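Local atomic coordinates of peptidase M3B, oligoendopeptidase F (Enterococcus faecium, PDB entry 2QR4), a protein that probably cleaves internal peptide bonds of short oligopeptides as a zinc-dependent oligoendopeptidase of the M3 family. Residues L185-D189 and R190-E194; N242-P245 and E246-D250; N571-E574 and E575-R579. One frame throughout, in Å; residues are numbered along the deposited sequence. Where two conformers were deposited one is given.

Contact 1: L185-D189 and R190-E194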
ATOM      1  N   LEU A 185     -29.986  -2.571   7.787  1.00 47.56           N
ATOM      2  CA  LEU A 185     -29.740  -3.450   8.935  1.00 44.21           C
ATOM      3  C   LEU A 185     -30.704  -3.197  10.096  1.00 48.35           C
ATOM      4  O   LEU A 185     -30.779  -4.000  11.024  1.00 57.12           O
ATOM      5  CB  LEU A 185     -28.278  -3.376   9.409  1.00 50.49           C
ATOM      6  CG  LEU A 185     -27.403  -4.525   8.909  1.00 57.66           C
ATOM      7  CD1 LEU A 185     -27.693  -5.813   9.649  1.00 51.14           C
ATOM      8  CD2 LEU A 185     -27.652  -4.747   7.443  1.00 58.11           C
ATOM      9  N   GLU A 186     -31.450  -2.096  10.037  1.00 46.70           N
ATOM     10  CA  GLU A 186     -32.358  -1.738  11.127  1.00 52.83           C
ATOM     11  C   GLU A 186     -33.792  -2.070  10.787  1.00 48.95           C
ATOM     12  O   GLU A 186     -34.683  -1.921  11.614  1.00 50.94           O
ATOM     13  CB  GLU A 186     -32.256  -0.250  11.451  1.00 53.68           C
ATOM     14  CG  GLU A 186     -30.896   0.176  12.012  1.00 66.74           C
ATOM     15  CD  GLU A 186     -30.781   1.689  12.196  1.00 68.83           C
ATOM     16  OE1 GLU A 186     -31.742   2.415  11.851  1.00 73.77           O
ATOM     17  OE2 GLU A 186     -29.725   2.150  12.680  1.00 71.85           O
ATOM     18  N   SER A 187     -34.015  -2.513   9.560  1.00 49.05           N
ATOM     19  CA  SER A 187     -35.364  -2.733   9.070  1.00 47.25           C
ATOM     20  C   SER A 187     -36.107  -3.751   9.934  1.00 46.54           C
ATOM     21  O   SER A 187     -35.511  -4.694  10.462  1.00 42.82           O
ATOM     22  CB  SER A 187     -35.313  -3.200   7.612  1.00 44.91           C
ATOM     23  OG  SER A 187     -36.543  -3.789   7.229  1.00 54.38           O
ATOM     24  N   THR A 188     -37.412  -3.567  10.078  1.00 43.33           N
ATOM     25  CA  THR A 188     -38.205  -4.525  10.839  1.00 43.84           C
ATOM     26  C   THR A 188     -38.518  -5.715   9.952  1.00 47.15           C
ATOM     27  O   THR A 188     -39.070  -6.718  10.405  1.00 51.57           O
ATOM     28  CB  THR A 188     -39.515  -3.909  11.345  1.00 44.65           C
ATOM     29  OG1 THR A 188     -40.359  -3.604  10.228  1.00 48.14           O
ATOM     30  CG2 THR A 188     -39.232  -2.638  12.141  1.00 38.53           C
ATOM     31  N   ASP A 189     -38.160  -5.592   8.679  1.00 50.16           N
ATOM     32  CA  ASP A 189     -38.365  -6.666   7.720  1.00 49.03           C
ATOM     33  C   ASP A 189     -37.109  -7.541   7.692  1.00 49.26           C
ATOM     34  O   ASP A 189     -36.119  -7.227   7.029  1.00 46.55           O
ATOM     35  CB  ASP A 189     -38.697  -6.085   6.341  1.00 43.48           C
ATOM     36  CG  ASP A 189     -38.942  -7.151   5.297  1.00 51.43           C
ATOM     37  OD1 ASP A 189     -38.533  -8.315   5.502  1.00 61.72           O
ATOM     38  OD2 ASP A 189     -39.545  -6.822   4.256  1.00 59.00           O
ATOM     39  N   ARG A 190     -37.165  -8.646   8.426  1.00 47.95           N
ATOM     40  CA  ARG A 190     -36.013  -9.508   8.612  1.00 46.27           C
ATOM     41  C   ARG A 190     -35.371  -9.986   7.316  1.00 41.33           C
ATOM     42  O   ARG A 190     -34.159 -10.130   7.241  1.00 36.85           O
ATOM     43  CB  ARG A 190     -36.369 -10.718   9.477  1.00 42.46           C
ATOM     44  CG  ARG A 190     -35.131 -11.422   9.975  1.00 50.21           C
ATOM     45  CD  ARG A 190     -35.466 -12.581  10.860  1.00 41.00           C
ATOM     46  NE  ARG A 190     -34.288 -13.008  11.604  1.00 46.00           N
ATOM     47  CZ  ARG A 190     -34.129 -14.231  12.096  1.00 44.77           C
ATOM     48  NH1 ARG A 190     -33.030 -14.537  12.764  1.00 26.41           N
ATOM     49  NH2 ARG A 190     -35.072 -15.151  11.913  1.00 31.31           N
ATOM     50  N   ARG A 191     -36.179 -10.250   6.302  1.00 40.79           N
ATOM     51  CA  ARG A 191     -35.644 -10.758   5.046  1.00 43.98           C
ATOM     52  C   ARG A 191     -34.707  -9.725   4.429  1.00 41.69           C
ATOM     53  O   ARG A 191     -33.677 -10.068   3.848  1.00 48.37           O
ATOM     54  CB  ARG A 191     -36.782 -11.110   4.074  1.00 46.08           C
ATOM     55  CG  ARG A 191     -36.331 -11.337   2.641  1.00 58.11           C
ATOM     56  CD  ARG A 191     -37.496 -11.288   1.635  1.00 59.63           C
ATOM     57  NE  ARG A 191     -37.986  -9.934   1.362  1.00 50.36           N
ATOM     58  CZ  ARG A 191     -37.278  -8.981   0.751  1.00 59.68           C
ATOM     59  NH1 ARG A 191     -36.024  -9.205   0.362  1.00 50.07           N
ATOM     60  NH2 ARG A 191     -37.820  -7.785   0.542  1.00 53.79           N
ATOM     61  N   VAL A 192     -35.074  -8.456   4.570  1.00 42.86           N
ATOM     62  CA  VAL A 192     -34.299  -7.350   4.022  1.00 39.14           C
ATOM     63  C   VAL A 192     -32.970  -7.193   4.761  1.00 45.94           C
ATOM     64  O   VAL A 192     -31.918  -6.973   4.149  1.00 43.57           O
ATOM     65  CB  VAL A 192     -35.123  -6.050   4.078  1.00 44.33           C
ATOM     66  CG1 VAL A 192     -34.224  -4.816   4.021  1.00 32.77           C
ATOM     67  CG2 VAL A 192     -36.153  -6.050   2.963  1.00 35.10           C
ATOM     68  N   ARG A 193     -33.035  -7.337   6.079  1.00 41.09           N
ATOM     69  CA  ARG A 193     -31.850  -7.387   6.931  1.00 42.67           C
ATOM     70  C   ARG A 193     -30.877  -8.488   6.495  1.00 41.70           C
ATOM     71  O   ARG A 193     -29.678  -8.243   6.301  1.00 46.23           O
ATOM     72  CB  ARG A 193     -32.272  -7.601   8.396  1.00 39.98           C
ATOM     73  CG  ARG A 193     -32.372  -6.335   9.192  1.00 48.72           C
ATOM     74  CD  ARG A 193     -33.285  -6.413  10.417  1.00 43.57           C
ATOM     75  NE  ARG A 193     -33.255  -7.663  11.171  1.00 37.98           N
ATOM     76  CZ  ARG A 193     -34.322  -8.115  11.834  1.00 40.61           C
ATOM     77  NH1 ARG A 193     -35.444  -7.415  11.785  1.00 27.65           N
ATOM     78  NH2 ARG A 193     -34.297  -9.253  12.526  1.00 31.01           N
ATOM     79  N   GLU A 194     -31.385  -9.704   6.351  1.00 40.47           N
ATOM     80  CA  GLU A 194     -30.533 -10.847   6.027  1.00 42.32           C
ATOM     81  C   GLU A 194     -29.920 -10.640   4.659  1.00 38.95           C
ATOM     82  O   GLU A 194     -28.753 -10.962   4.415  1.00 47.99           O
ATOM     83  CB  GLU A 194     -31.358 -12.131   6.046  1.00 37.33           C
ATOM     84  CG  GLU A 194     -30.643 -13.384   5.569  1.00 47.84           C
ATOM     85  CD  GLU A 194     -31.589 -14.579   5.509  1.00 54.86           C
ATOM     86  OE1 GLU A 194     -32.815 -14.364   5.569  1.00 59.43           O
ATOM     87  OE2 GLU A 194     -31.120 -15.728   5.415  1.00 61.70           O
TER
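D189 and V192 illustrate how a loop residue can start a helix with both its backbone and its side chain. D189 O accepts from R193 N at 3.2 Å and also receives a weaker bond from V192 N. The D189 carboxylate swings over the first turn because CG lies anti to the backbone N (chi1 -179°); OD1 then accepts weakly from R191 N at 3.2 Å, while OD2 rests on V192 CG2 at 3.7 Å, the two side chains crossing at about a right angle. On the inner side, V192 CG1 meets S187 CB at 4.1 Å, and S187 OG accepts a hydrogen bond from D189 N, two residues on, at 2.8 Å, fixing the loop just ahead of the cap. R193 closes this packed side: its bent chain runs past L185 O, with CG 3.4 Å from that oxygen, and NH1 points at S187 O, although the exact place of that oxygen is less sure. R190 CA covers one face of the same guanidinium, whose NH2 forms a salt bridge with D283 and whose NE hydrogen-bonds to Y282 O. R190 NH1 pairs with D283 as well, so the two arginines share one carboxylate, and it also bonds K278 O.

The outer side is looser. T188 and E186 face solvent, and D189 OD2 lies 4.2 Å from R191 NH2, well out of the guanidinium plane, so only charge could link them; R191 gives its N-H groups to E167 O and, weakly, G168 O. Between helices 178-185 and 190-206, then, stands an ST turn leading into an N-cap.

Contact 2: N242-P245 and E246-D250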
ATOM      1  N   ASN A 242       0.960   9.969  24.218  1.00 63.31           N
ATOM      2  CA  ASN A 242      -0.129  10.588  24.986  1.00 53.66           C
ATOM      3  C   ASN A 242       0.018  10.287  26.480  1.00 59.38           C
ATOM      4  O   ASN A 242      -0.903  10.516  27.269  1.00 53.19           O
ATOM      5  CB  ASN A 242      -1.481  10.059  24.530  1.00 69.75           C
ATOM      6  CG  ASN A 242      -1.986  10.744  23.286  1.00 79.18           C
ATOM      7  OD1 ASN A 242      -1.864  10.216  22.175  1.00 72.67           O
ATOM      8  ND2 ASN A 242      -2.558  11.930  23.462  1.00 76.11           N
ATOM      9  N   HIS A 243       1.173   9.746  26.858  1.00 55.99           N
ATOM     10  CA  HIS A 243       1.466   9.400  28.253  1.00 59.08           C
ATOM     11  C   HIS A 243       0.412   8.474  28.855  1.00 57.12           C
ATOM     12  O   HIS A 243       0.119   8.527  30.050  1.00 53.90           O
ATOM     13  CB  HIS A 243       1.671  10.662  29.097  1.00 58.12           C
ATOM     14  CG  HIS A 243       2.549  11.676  28.433  1.00 74.91           C
ATOM     15  ND1 HIS A 243       2.049  12.680  27.629  1.00 76.26           N
ATOM     16  CD2 HIS A 243       3.895  11.816  28.418  1.00 71.65           C
ATOM     17  CE1 HIS A 243       3.050  13.400  27.156  1.00 73.08           C
ATOM     18  NE2 HIS A 243       4.180  12.899  27.622  1.00 76.26           N
ATOM     19  N   ILE A 244      -0.147   7.614  28.011  1.00 52.35           N
ATOM     20  CA  ILE A 244      -1.046   6.572  28.475  1.00 44.79           C
ATOM     21  C   ILE A 244      -0.221   5.330  28.762  1.00 41.83           C
ATOM     22  O   ILE A 244       0.429   4.804  27.877  1.00 48.26           O
ATOM     23  CB  ILE A 244      -2.109   6.248  27.425  1.00 49.86           C
ATOM     24  CG1 ILE A 244      -2.882   7.522  27.069  1.00 54.81           C
ATOM     25  CG2 ILE A 244      -3.046   5.152  27.933  1.00 42.54           C
ATOM     26  CD1 ILE A 244      -3.918   7.336  25.980  1.00 58.29           C
ATOM     27  N   PRO A 245      -0.208   4.883  30.021  1.00 49.28           N
ATOM     28  CA  PRO A 245       0.494   3.641  30.329  1.00 34.29           C
ATOM     29  C   PRO A 245      -0.221   2.474  29.653  1.00 45.00           C
ATOM     30  O   PRO A 245      -1.445   2.497  29.527  1.00 53.66           O
ATOM     31  CB  PRO A 245       0.346   3.514  31.856  1.00 44.19           C
ATOM     32  CG  PRO A 245      -0.167   4.838  32.342  1.00 44.35           C
ATOM     33  CD  PRO A 245      -0.837   5.511  31.200  1.00 39.73           C
ATOM     34  N   GLU A 246       0.532   1.466  29.219  1.00 39.95           N
ATOM     35  CA  GLU A 246      -0.053   0.276  28.601  1.00 42.18           C
ATOM     36  C   GLU A 246      -1.084  -0.403  29.519  1.00 44.73           C
ATOM     37  O   GLU A 246      -2.016  -1.057  29.051  1.00 53.93           O
ATOM     38  CB  GLU A 246       1.041  -0.728  28.222  1.00 37.92           C
ATOM     39  CG  GLU A 246       1.881  -0.320  27.015  1.00 46.16           C
ATOM     40  CD  GLU A 246       2.565  -1.515  26.367  1.00 57.30           C
ATOM     41  OE1 GLU A 246       2.008  -2.068  25.392  1.00 61.39           O
ATOM     42  OE2 GLU A 246       3.645  -1.922  26.841  1.00 59.87           O
ATOM     43  N   SER A 247      -0.921  -0.238  30.828  1.00 43.58           N
ATOM     44  CA  SER A 247      -1.823  -0.856  31.776  1.00 35.22           C
ATOM     45  C   SER A 247      -3.283  -0.409  31.617  1.00 47.33           C
ATOM     46  O   SER A 247      -4.174  -1.160  31.971  1.00 48.60           O
ATOM     47  CB  SER A 247      -1.371  -0.556  33.191  1.00 40.68           C
ATOM     48  OG  SER A 247      -1.534   0.822  33.451  1.00 45.56           O
ATOM     49  N   VAL A 248      -3.556   0.801  31.120  1.00 35.04           N
ATOM     50  CA  VAL A 248      -4.960   1.137  30.931  1.00 40.57           C
ATOM     51  C   VAL A 248      -5.575   0.224  29.871  1.00 40.58           C
ATOM     52  O   VAL A 248      -6.715  -0.212  30.009  1.00 45.57           O
ATOM     53  CB  VAL A 248      -5.272   2.654  30.660  1.00 41.84           C
ATOM     54  CG1 VAL A 248      -4.221   3.577  31.269  1.00 33.43           C
ATOM     55  CG2 VAL A 248      -5.452   2.919  29.208  1.00 48.24           C
ATOM     56  N   TYR A 249      -4.799  -0.110  28.850  1.00 36.73           N
ATOM     57  CA  TYR A 249      -5.271  -0.978  27.771  1.00 39.22           C
ATOM     58  C   TYR A 249      -5.479  -2.425  28.270  1.00 47.22           C
ATOM     59  O   TYR A 249      -6.503  -3.045  27.968  1.00 48.11           O
ATOM     60  CB  TYR A 249      -4.261  -0.943  26.624  1.00 35.59           C
ATOM     61  CG  TYR A 249      -4.773  -1.235  25.227  1.00 44.47           C
ATOM     62  CD1 TYR A 249      -5.195  -2.519  24.847  1.00 38.48           C
ATOM     63  CD2 TYR A 249      -4.775  -0.233  24.258  1.00 41.67           C
ATOM     64  CE1 TYR A 249      -5.623  -2.778  23.528  1.00 41.80           C
ATOM     65  CE2 TYR A 249      -5.206  -0.478  22.952  1.00 43.33           C
ATOM     66  CZ  TYR A 249      -5.619  -1.736  22.587  1.00 44.87           C
ATOM     67  OH  TYR A 249      -6.026  -1.926  21.282  1.00 44.58           O
ATOM     68  N   ASP A 250      -4.517  -2.963  29.028  1.00 41.43           N
ATOM     69  CA  ASP A 250      -4.651  -4.330  29.593  1.00 40.74           C
ATOM     70  C   ASP A 250      -5.857  -4.438  30.509  1.00 41.97           C
ATOM     71  O   ASP A 250      -6.665  -5.346  30.371  1.00 40.02           O
ATOM     72  CB  ASP A 250      -3.407  -4.760  30.380  1.00 38.80           C
ATOM     73  CG  ASP A 250      -2.173  -4.925  29.500  1.00 45.92           C
ATOM     74  OD1 ASP A 250      -2.316  -5.209  28.295  1.00 46.01           O
ATOM     75  OD2 ASP A 250      -1.049  -4.770  30.027  1.00 62.80           O
TER
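E246 follows P245 directly and opens the helical segment, its side chain leading off from the proline to R235, back on helix 234-240, with which OE1 forms a salt bridge. S247 comes next. Its chi1 of 68° puts OG between its own backbone N and carbonyl carbon, a crowded position from which the hydroxyl oxygen lies 3.7 Å from P245 CB, at the side of the pyrrolidine ring.

At V248 comes the hydrogen bond between the two segments. V248 N donates to P245 O at 3.1 Å, an i to i+3 bond that brings the peptide oxygen of P245 into the first turn of the helix. The stretch as a whole joins two helices: a Schellman motif, with H243 as its C-prime residue of positive phi, ends helix 234-240, and a short linker with I244 and P245 leads into helix 246-258.

The methyl groups of V248 pack on the linker. CG2 meets I244 CG2 at 3.5 Å, the two side chains lying at about a right angle, and CG1 reaches P245 CD at 3.9 Å on the ring. I244 offers that methyl because its CG2 is anti to the backbone N, while both I244 and V248 also pack on F503 of helix 503-520. Y249 then turns its ring away from the loop toward F503 and L239, its OH bonded to A443 O. D250, one residue further on, sends OD1 to R235 NH2, so this arginine bridges two carboxylates a turn apart.

Contact 3: N571-E574 and E575-R579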
ATOM      1  N   ASN A 571     -30.834  -6.635  34.653  0.50 40.86           N
ATOM      2  CA  ASN A 571     -31.726  -7.355  35.567  0.50 37.48           C
ATOM      3  C   ASN A 571     -33.096  -6.680  35.721  0.50 36.16           C
ATOM      4  O   ASN A 571     -34.128  -7.353  35.750  0.50 42.65           O
ATOM      5  CB  ASN A 571     -31.063  -7.555  36.941  0.50 30.88           C
ATOM      6  CG  ASN A 571     -30.065  -8.710  36.954  0.50 43.38           C
ATOM      7  OD1 ASN A 571     -30.028  -9.527  36.022  0.50 37.48           O
ATOM      8  ND2 ASN A 571     -29.261  -8.799  38.027  0.50 20.78           N
ATOM      9  N   GLU A 572     -33.106  -5.353  35.803  1.00 30.62           N
ATOM     10  CA  GLU A 572     -34.362  -4.602  35.912  1.00 40.19           C
ATOM     11  C   GLU A 572     -35.197  -4.699  34.623  1.00 37.42           C
ATOM     12  O   GLU A 572     -36.418  -4.817  34.673  1.00 46.41           O
ATOM     13  CB  GLU A 572     -34.115  -3.132  36.303  1.00 36.32           C
ATOM     14  CG  GLU A 572     -35.397  -2.277  36.351  1.00 34.65           C
ATOM     15  CD  GLU A 572     -35.143  -0.798  36.649  1.00 40.43           C
ATOM     16  OE1 GLU A 572     -33.962  -0.380  36.740  1.00 30.49           O
ATOM     17  OE2 GLU A 572     -36.139  -0.050  36.802  1.00 40.25           O
ATOM     18  N   LEU A 573     -34.535  -4.667  33.473  1.00 42.16           N
ATOM     19  CA  LEU A 573     -35.228  -4.800  32.185  1.00 41.67           C
ATOM     20  C   LEU A 573     -35.896  -6.176  32.030  1.00 43.68           C
ATOM     21  O   LEU A 573     -37.038  -6.273  31.602  1.00 41.32           O
ATOM     22  CB  LEU A 573     -34.250  -4.557  31.025  1.00 35.56           C
ATOM     23  CG  LEU A 573     -34.842  -4.645  29.614  1.00 34.05           C
ATOM     24  CD1 LEU A 573     -36.064  -3.703  29.438  1.00 34.45           C
ATOM     25  CD2 LEU A 573     -33.783  -4.373  28.565  1.00 25.58           C
ATOM     26  N   GLU A 574     -35.172  -7.235  32.375  1.00 39.54           N
ATOM     27  CA  GLU A 574     -35.742  -8.574  32.381  1.00 42.74           C
ATOM     28  C   GLU A 574     -36.982  -8.676  33.269  1.00 49.43           C
ATOM     29  O   GLU A 574     -37.998  -9.230  32.854  1.00 49.81           O
ATOM     30  CB  GLU A 574     -34.705  -9.595  32.835  1.00 33.11           C
ATOM     31  CG  GLU A 574     -33.605  -9.824  31.837  1.00 50.92           C
ATOM     32  CD  GLU A 574     -32.504 -10.676  32.399  1.00 54.11           C
ATOM     33  OE1 GLU A 574     -32.670 -11.168  33.531  1.00 60.45           O
ATOM     34  OE2 GLU A 574     -31.474 -10.851  31.718  1.00 60.31           O
ATOM     35  N   GLU A 575     -36.897  -8.152  34.490  1.00 48.28           N
ATOM     36  CA  GLU A 575     -38.024  -8.239  35.421  1.00 50.24           C
ATOM     37  C   GLU A 575     -39.200  -7.458  34.863  1.00 48.19           C
ATOM     38  O   GLU A 575     -40.359  -7.844  35.008  1.00 42.21           O
ATOM     39  CB  GLU A 575     -37.648  -7.713  36.812  1.00 41.64           C
ATOM     40  CG  GLU A 575     -36.637  -8.586  37.560  1.00 45.36           C
ATOM     41  CD  GLU A 575     -35.992  -7.874  38.753  1.00 57.48           C
ATOM     42  OE1 GLU A 575     -36.320  -6.691  39.027  1.00 58.92           O
ATOM     43  OE2 GLU A 575     -35.150  -8.512  39.424  1.00 67.25           O
ATOM     44  N   LEU A 576     -38.890  -6.356  34.205  1.00 47.22           N
ATOM     45  CA  LEU A 576     -39.913  -5.549  33.600  1.00 47.45           C
ATOM     46  C   LEU A 576     -40.595  -6.356  32.489  1.00 51.63           C
ATOM     47  O   LEU A 576     -41.819  -6.433  32.432  1.00 57.24           O
ATOM     48  CB  LEU A 576     -39.273  -4.278  33.061  1.00 54.22           C
ATOM     49  CG  LEU A 576     -40.122  -3.024  32.976  1.00 61.78           C
ATOM     50  CD1 LEU A 576     -39.213  -1.813  33.044  1.00 60.86           C
ATOM     51  CD2 LEU A 576     -40.933  -3.037  31.680  1.00 70.90           C
ATOM     52  N   ILE A 577     -39.801  -6.979  31.623  1.00 44.92           N
ATOM     53  CA  ILE A 577     -40.346  -7.807  30.543  1.00 50.88           C
ATOM     54  C   ILE A 577     -41.229  -8.946  31.069  1.00 56.97           C
ATOM     55  O   ILE A 577     -42.176  -9.363  30.406  1.00 64.64           O
ATOM     56  CB  ILE A 577     -39.228  -8.414  29.650  1.00 53.12           C
ATOM     57  CG1 ILE A 577     -38.421  -7.313  28.947  1.00 46.22           C
ATOM     58  CG2 ILE A 577     -39.816  -9.397  28.646  1.00 40.10           C
ATOM     59  CD1 ILE A 577     -39.268  -6.346  28.152  1.00 50.63           C
ATOM     60  N   ASP A 578     -40.920  -9.451  32.255  1.00 52.89           N
ATOM     61  CA  ASP A 578     -41.657 -10.593  32.786  1.00 52.22           C
ATOM     62  C   ASP A 578     -43.023 -10.188  33.303  1.00 55.83           C
ATOM     63  O   ASP A 578     -43.995 -10.920  33.133  1.00 62.18           O
ATOM     64  CB  ASP A 578     -40.841 -11.320  33.860  1.00 52.65           C
ATOM     65  CG  ASP A 578     -39.715 -12.144  33.263  1.00 58.28           C
ATOM     66  OD1 ASP A 578     -39.843 -12.524  32.083  1.00 62.11           O
ATOM     67  OD2 ASP A 578     -38.703 -12.405  33.950  1.00 57.30           O
ATOM     68  N   ARG A 579     -43.094  -9.015  33.923  1.00 53.05           N
ATOM     69  CA  ARG A 579     -44.356  -8.489  34.414  1.00 56.10           C
ATOM     70  C   ARG A 579     -45.343  -8.173  33.289  1.00 62.77           C
ATOM     71  O   ARG A 579     -46.531  -8.468  33.407  1.00 64.30           O
ATOM     72  CB  ARG A 579     -44.123  -7.240  35.260  1.00 55.96           C
ATOM     73  CG  ARG A 579     -43.506  -7.513  36.614  1.00 67.83           C
ATOM     74  CD  ARG A 579     -43.738  -6.347  37.575  1.00 77.65           C
ATOM     75  NE  ARG A 579     -42.773  -6.361  38.672  1.00 82.37           N
ATOM     76  CZ  ARG A 579     -41.556  -5.827  38.601  1.00 82.82           C
ATOM     77  NH1 ARG A 579     -41.154  -5.224  37.484  1.00 64.43           N
ATOM     78  NH2 ARG A 579     -40.740  -5.894  39.647  1.00 87.22           N
TER
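L573 and I577 meet one turn apart in the last stretch of the alpha-helix 557-579, where the ordinary i to i+4 ladder carries the contact. I577 N donates to L573 O at 2.9 Å, and three further i to i+4 bonds join E575 to N571, L576 to E572 and D578 to E574. Side chains fit around these carbonyls. With CG1 beside its own backbone N (chi1 -63°), I577 lays that methylene 3.2 Å from L573 O, and the same atom faces L573 CD1 at 4.3 Å. E575 CG similarly flanks N571 O at 3.3 Å, and L576 CB lies beside E572 O.

Around this first shell, neighbouring helices hold the apolar ridge: L573 is buried against A422 and L429 of helix 418-454 and L269 of helix 260-274, while I577 touches L273 of the latter. Charges frame the ridge, E572 OE2 pairing with R421 and E574 OE2 with R265. E575 and D578 lie on the solvent side, where their carboxylates remain several ångströms from that of E574. D578 OD2 is 3.4 Å from E574 O, two acceptors with no bond between them.

How the contacts relate
The three contacts are all local, and they follow one another along the chain without touching. Contacts 1 and 2 are partly buried and contact 3 is a surface contact, their centres about 28, 15 and 34 Å from that of the chain; no two lie on the same helix. Contacts 1 and 2 share a theme, a loop passing into a helix, but solve it differently: a capping carboxylate with arginines reaching to D283 and to the hairpin carbonyl of E167 in the first, a proline carbonyl and packed methyl groups in the second. Contact 3 lies wholly within a helix, near its C-terminal end; regular backbone bonds dominate, with L573 and I577 packed on neighbouring helices, E572 and E574 paired with arginines there, and E575 and D578 exposed.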